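Local coordinates for protein diaminopimelate decarboxylase (Methanocaldococcus jannaschii, PDB 1TWI) that decarboxylates meso-diaminopimelate to L-lysine, the last step of lysine biosynthesis, as a homodimeric pyridoxal 5'-phosphate enzyme, at residues E26-P31 / K409-I414; N71-I76 / P401-T406. All blocks are in the same frame, centred on the assembly; numbering follows the deposited sequence.

Contact 1: E26-P31 / K409-I414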
loop_
_atom_site.group_PDB
_atom_site.type_symbol
_atom_site.label_atom_id
_atom_site.label_comp_id
_atom_site.label_asym_id
_atom_site.label_seq_id
_atom_site.Cartn_x
_atom_site.Cartn_y
_atom_site.Cartn_z
ATOM N N GLU A 26 15.979 -21.432 -1.492
ATOM C CA GLU A 26 15.696 -22.831 -1.134
ATOM C C GLU A 26 15.625 -23.094 0.382
ATOM O O GLU A 26 14.758 -23.818 0.863
ATOM C CB GLU A 26 16.737 -23.779 -1.744
ATOM C CG GLU A 26 16.587 -23.882 -3.273
ATOM C CD GLU A 26 17.726 -24.676 -3.938
ATOM O OE1 GLU A 26 17.751 -24.740 -5.191
ATOM O OE2 GLU A 26 18.577 -25.221 -3.206
ATOM N N LYS A 27 16.523 -22.506 1.129
ATOM C CA LYS A 27 16.496 -22.738 2.533
ATOM C C LYS A 27 15.372 -21.975 3.250
ATOM O O LYS A 27 14.687 -22.537 4.118
ATOM C CB LYS A 27 17.841 -22.353 3.105
ATOM C CG LYS A 27 17.925 -22.330 4.622
ATOM C CD LYS A 27 19.375 -22.122 5.040
ATOM C CE LYS A 27 19.483 -21.897 6.531
ATOM N NZ LYS A 27 20.925 -21.849 6.949
ATOM N N PHE A 28 15.136 -20.720 2.850
ATOM C CA PHE A 28 14.149 -19.902 3.550
ATOM C C PHE A 28 12.778 -19.738 2.877
ATOM O O PHE A 28 11.863 -19.213 3.509
ATOM C CB PHE A 28 14.739 -18.517 3.858
ATOM C CG PHE A 28 15.923 -18.548 4.772
ATOM C CD1 PHE A 28 15.750 -18.592 6.176
ATOM C CD2 PHE A 28 17.233 -18.528 4.251
ATOM C CE1 PHE A 28 16.865 -18.607 7.042
ATOM C CE2 PHE A 28 18.346 -18.553 5.097
ATOM C CZ PHE A 28 18.172 -18.590 6.494
ATOM N N GLY A 29 12.630 -20.205 1.642
ATOM C CA GLY A 29 11.365 -20.088 0.948
ATOM C C GLY A 29 11.253 -18.765 0.217
ATOM O O GLY A 29 12.055 -17.856 0.452
ATOM N N THR A 30 10.303 -18.662 -0.694
ATOM C CA THR A 30 10.073 -17.417 -1.441
ATOM C C THR A 30 8.588 -17.003 -1.217
ATOM O O THR A 30 7.767 -17.860 -0.941
ATOM C CB THR A 30 10.312 -17.649 -2.961
ATOM O OG1 THR A 30 9.709 -18.879 -3.340
ATOM C CG2 THR A 30 11.800 -17.756 -3.269
ATOM N N PRO A 31 8.235 -15.704 -1.375
ATOM C CA PRO A 31 9.145 -14.597 -1.692
ATOM C C PRO A 31 10.043 -14.294 -0.518
ATOM O O PRO A 31 9.670 -14.527 0.620
ATOM C CB PRO A 31 8.195 -13.445 -2.028
ATOM C CG PRO A 31 7.049 -13.687 -1.099
ATOM C CD PRO A 31 6.858 -15.211 -1.155
ATOM N N LYS A 409 28.995 -12.870 9.618
ATOM C CA LYS A 409 28.725 -13.846 10.684
ATOM C C LYS A 409 27.841 -15.031 10.311
ATOM O O LYS A 409 27.774 -16.007 11.058
ATOM C CB LYS A 409 28.066 -13.141 11.863
ATOM C CG LYS A 409 28.795 -11.917 12.360
ATOM C CD LYS A 409 29.584 -12.258 13.563
ATOM C CE LYS A 409 30.150 -11.022 14.217
ATOM N NZ LYS A 409 30.878 -11.535 15.424
ATOM N N GLY A 410 27.122 -14.923 9.193
ATOM C CA GLY A 410 26.215 -15.987 8.767
ATOM C C GLY A 410 24.966 -15.346 8.145
ATOM O O GLY A 410 24.954 -14.127 7.949
ATOM N N VAL A 411 23.940 -16.124 7.819
ATOM C CA VAL A 411 22.722 -15.548 7.256
ATOM C C VAL A 411 21.706 -15.691 8.380
ATOM O O VAL A 411 21.546 -16.806 8.932
ATOM C CB VAL A 411 22.206 -16.352 6.019
ATOM C CG1 VAL A 411 20.886 -15.683 5.447
ATOM C CG2 VAL A 411 23.280 -16.371 4.935
ATOM N N PHE A 412 21.014 -14.610 8.718
ATOM C CA PHE A 412 20.060 -14.687 9.822
ATOM C C PHE A 412 18.639 -14.289 9.460
ATOM O O PHE A 412 18.414 -13.307 8.763
ATOM C CB PHE A 412 20.551 -13.790 10.986
ATOM C CG PHE A 412 21.946 -14.118 11.447
ATOM C CD1 PHE A 412 23.063 -13.505 10.842
ATOM C CD2 PHE A 412 22.142 -15.024 12.469
ATOM C CE1 PHE A 412 24.377 -13.784 11.264
ATOM C CE2 PHE A 412 23.458 -15.332 12.924
ATOM C CZ PHE A 412 24.589 -14.697 12.307
ATOM N N LEU A 413 17.665 -15.043 9.969
ATOM C CA LEU A 413 16.270 -14.686 9.710
ATOM C C LEU A 413 16.004 -13.422 10.546
ATOM O O LEU A 413 16.173 -13.414 11.768
ATOM C CB LEU A 413 15.318 -15.859 10.116
ATOM C CG LEU A 413 13.811 -15.663 9.790
ATOM C CD1 LEU A 413 13.629 -15.512 8.247
ATOM C CD2 LEU A 413 12.983 -16.871 10.297
ATOM N N ILE A 414 15.613 -12.323 9.911
ATOM C CA ILE A 414 15.306 -11.129 10.707
ATOM C C ILE A 414 13.836 -10.730 10.660
ATOM O O ILE A 414 13.424 -9.784 11.350
ATOM C CB ILE A 414 16.167 -9.893 10.325
ATOM C CG1 ILE A 414 16.026 -9.569 8.820
ATOM C CG2 ILE A 414 17.670 -10.229 10.655
ATOM C CD1 ILE A 414 16.594 -8.154 8.487
#
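F28 packs against V411 and L413 where the C-terminal turn of helix 21-28 leans on strand 410-415, a helix-on-sheet contact at the surface of the mixed β-sheet. It is a worked example of how one aromatic residue can attach a helix end to a β-hairpin: 148 Å² is buried between the two segments, nearly all of it on F28, V411 and L413. F28 CB leaves the backbone toward the strand. With CG anti to the carbonyl carbon (chi1 -63°), the ring is carried out toward V411 and L413. F28 CD1 reaches L413 CD1 at 4.3 Å, and across the ring CE2 meets V411 CG1 at 3.8 Å; at the tip CZ lies 4.1 Å from the same methyl, V411 CG1. Both aliphatic groups approach the ring obliquely from one side of its plane, and V404 CG1 of the adjoining strand 402-407 lies between them on that same side. The other side is covered by K27 of the same helix, whose CG stands 3.8 Å above the ring plane of F28, toward the rim. Beyond the ring, G29 leaves the helix with positive phi, and the carbonyl F28 O accepts hydrogen bonds from R417 NH2 and R402 NH1, so that two arginine side chains also hold the helix end. V404 CG1 sits almost over the ring centre, 3.7 Å from F28 CD1.

Contact 2: N71-I76 / P401-T406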
loop_
_atom_site.group_PDB
_atom_site.type_symbol
_atom_site.label_atom_id
_atom_site.label_comp_id
_atom_site.label_asym_id
_atom_site.label_seq_id
_atom_site.Cartn_x
_atom_site.Cartn_y
_atom_site.Cartn_z
ATOM N N ASN A 71 12.626 1.835 6.475
ATOM C CA ASN A 71 12.754 0.419 6.885
ATOM C C ASN A 71 13.040 0.471 8.389
ATOM O O ASN A 71 14.135 0.907 8.800
ATOM C CB ASN A 71 13.959 -0.234 6.192
ATOM C CG ASN A 71 13.937 -1.778 6.323
ATOM O OD1 ASN A 71 13.539 -2.306 7.361
ATOM N ND2 ASN A 71 14.375 -2.482 5.294
ATOM N N ALA A 72 12.071 0.071 9.205
ATOM C CA ALA A 72 12.244 0.071 10.662
ATOM C C ALA A 72 12.279 -1.345 11.246
ATOM O O ALA A 72 11.927 -1.542 12.415
ATOM C CB ALA A 72 11.121 0.909 11.364
ATOM N N ASN A 73 12.703 -2.323 10.444
ATOM C CA ASN A 73 12.826 -3.687 10.941
ATOM C C ASN A 73 13.833 -3.632 12.131
ATOM O O ASN A 73 14.921 -3.009 12.032
ATOM C CB ASN A 73 13.310 -4.644 9.830
ATOM C CG ASN A 73 13.777 -5.976 10.399
ATOM O OD1 ASN A 73 14.899 -6.084 10.901
ATOM N ND2 ASN A 73 12.909 -6.981 10.366
ATOM N N LEU A 74 13.494 -4.293 13.251
ATOM C CA LEU A 74 14.311 -4.167 14.459
ATOM C C LEU A 74 15.767 -4.561 14.302
ATOM O O LEU A 74 16.649 -3.969 14.933
ATOM C CB LEU A 74 13.675 -4.954 15.655
ATOM C CG LEU A 74 14.216 -4.669 17.081
ATOM C CD1 LEU A 74 14.059 -3.165 17.398
ATOM C CD2 LEU A 74 13.388 -5.517 18.140
ATOM N N ALA A 75 16.052 -5.542 13.461
ATOM C CA ALA A 75 17.483 -5.893 13.299
ATOM C C ALA A 75 18.208 -4.764 12.529
ATOM O O ALA A 75 19.364 -4.423 12.844
ATOM C CB ALA A 75 17.657 -7.235 12.536
ATOM N N ILE A 76 17.533 -4.215 11.517
ATOM C CA ILE A 76 18.153 -3.155 10.691
ATOM C C ILE A 76 18.416 -1.908 11.541
ATOM O O ILE A 76 19.481 -1.298 11.443
ATOM C CB ILE A 76 17.246 -2.781 9.461
ATOM C CG1 ILE A 76 17.070 -4.005 8.538
ATOM C CG2 ILE A 76 17.845 -1.580 8.683
ATOM C CD1 ILE A 76 18.409 -4.676 8.137
ATOM N N PRO A 401 6.174 -11.259 3.678
ATOM C CA PRO A 401 7.280 -12.206 3.563
ATOM C C PRO A 401 8.369 -12.251 4.615
ATOM O O PRO A 401 8.542 -11.335 5.428
ATOM C CB PRO A 401 7.853 -11.827 2.220
ATOM C CG PRO A 401 7.750 -10.279 2.300
ATOM C CD PRO A 401 6.447 -10.015 2.909
ATOM N N ARG A 402 9.125 -13.338 4.561
ATOM C CA ARG A 402 10.281 -13.488 5.436
ATOM C C ARG A 402 11.357 -12.549 4.923
ATOM O O ARG A 402 11.308 -12.158 3.767
ATOM C CB ARG A 402 10.857 -14.891 5.312
ATOM C CG ARG A 402 10.368 -15.845 6.365
ATOM C CD ARG A 402 10.931 -17.241 6.138
ATOM N NE ARG A 402 10.819 -18.033 7.354
ATOM C CZ ARG A 402 11.337 -19.250 7.479
ATOM N NH1 ARG A 402 11.986 -19.826 6.428
ATOM N NH2 ARG A 402 11.279 -19.861 8.669
ATOM N N MET A 403 12.320 -12.219 5.792
ATOM C CA MET A 403 13.482 -11.416 5.425
ATOM C C MET A 403 14.684 -11.999 6.168
ATOM O O MET A 403 14.557 -12.342 7.353
ATOM C CB MET A 403 13.397 -9.959 5.896
ATOM C CG MET A 403 12.093 -9.267 5.496
ATOM S SD MET A 403 12.357 -7.433 5.318
ATOM C CE MET A 403 12.853 -6.998 7.107
ATOM N N VAL A 404 15.844 -12.057 5.497
ATOM C CA VAL A 404 17.060 -12.526 6.137
ATOM C C VAL A 404 18.108 -11.419 5.984
ATOM O O VAL A 404 17.977 -10.526 5.099
ATOM C CB VAL A 404 17.634 -13.829 5.507
ATOM C CG1 VAL A 404 16.711 -15.017 5.799
ATOM C CG2 VAL A 404 17.794 -13.689 3.966
ATOM N N LEU A 405 19.110 -11.465 6.869
ATOM C CA LEU A 405 20.235 -10.543 6.875
ATOM C C LEU A 405 21.479 -11.385 6.535
ATOM O O LEU A 405 21.722 -12.422 7.187
ATOM C CB LEU A 405 20.439 -9.906 8.263
ATOM C CG LEU A 405 21.609 -8.892 8.327
ATOM C CD1 LEU A 405 21.262 -7.527 7.722
ATOM C CD2 LEU A 405 22.025 -8.737 9.761
ATOM N N THR A 406 22.216 -10.994 5.484
ATOM C CA THR A 406 23.434 -11.708 5.114
ATOM C C THR A 406 24.516 -10.867 5.740
ATOM O O THR A 406 24.559 -9.647 5.561
ATOM C CB THR A 406 23.650 -11.806 3.569
ATOM O OG1 THR A 406 23.502 -10.507 2.990
ATOM C CG2 THR A 406 22.675 -12.793 2.946
#
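The N-cap of helix 74-82, preceded by an Asx turn, belongs to the pyridoxal-binding barrel and meets strand 402-407 of the mixed β-sheet here. N73 is the capping residue. Its OD1 accepts from two backbone amides: A75 N at 2.9 Å, from above the carbonyl plane, and I76 N at 3.3 Å, in that plane and on a lone pair. N71 makes the Asx turn, its OD1 taking N73 N at 3.2 Å in a nearly straight bond (163°). With OD1 committed to the helix, the other half of the N73 amide faces the sheet. M403 comes from the opposite direction, and its chain, bent at chi3 (-63°), sets CE over the face of the amide, on its ND2 side, 3.3 Å from N73 ND2 and 3.6 Å from N73 CB. ND2 itself is satisfied by I414 O of strand 410-415, so the methyl adds packing to an amide already held at both ends. Within the first turn of the helix, I76 CD1 and L405 CD1 touch at 4.1 Å between side chains that cross obliquely. The contact is buried: I40 of helix 37-58 lies against I76, I414 covers A75 and L405, and in the second subunit D427 accepts from L74 N while L433 packs on L405, which places helix 74-82 and the hairpin strands 402-407 and 410-415 at the dimer interface.

In the fold
After a small N-terminal β-sheet the chain reaches helix 21-28, whose end forms one half of contact 1, and then enters the barrel with strand 62-67 and the 71-76 turn of contact 2. More than 300 residues later it returns as strand 402-407, closing contact 2, and turns back into strand 410-415, closing contact 1, so the loop of contact 2 is nested inside that of contact 1. The hairpin is their common platform: F412 O to L405 N (2.7 Å) and I414 N to M403 O (2.8 Å) are probable hydrogen bonds between its strands. Contact 1 ties an N-terminal helix to the hairpin, while contact 2 ties the barrel to it, and both touch the second subunit.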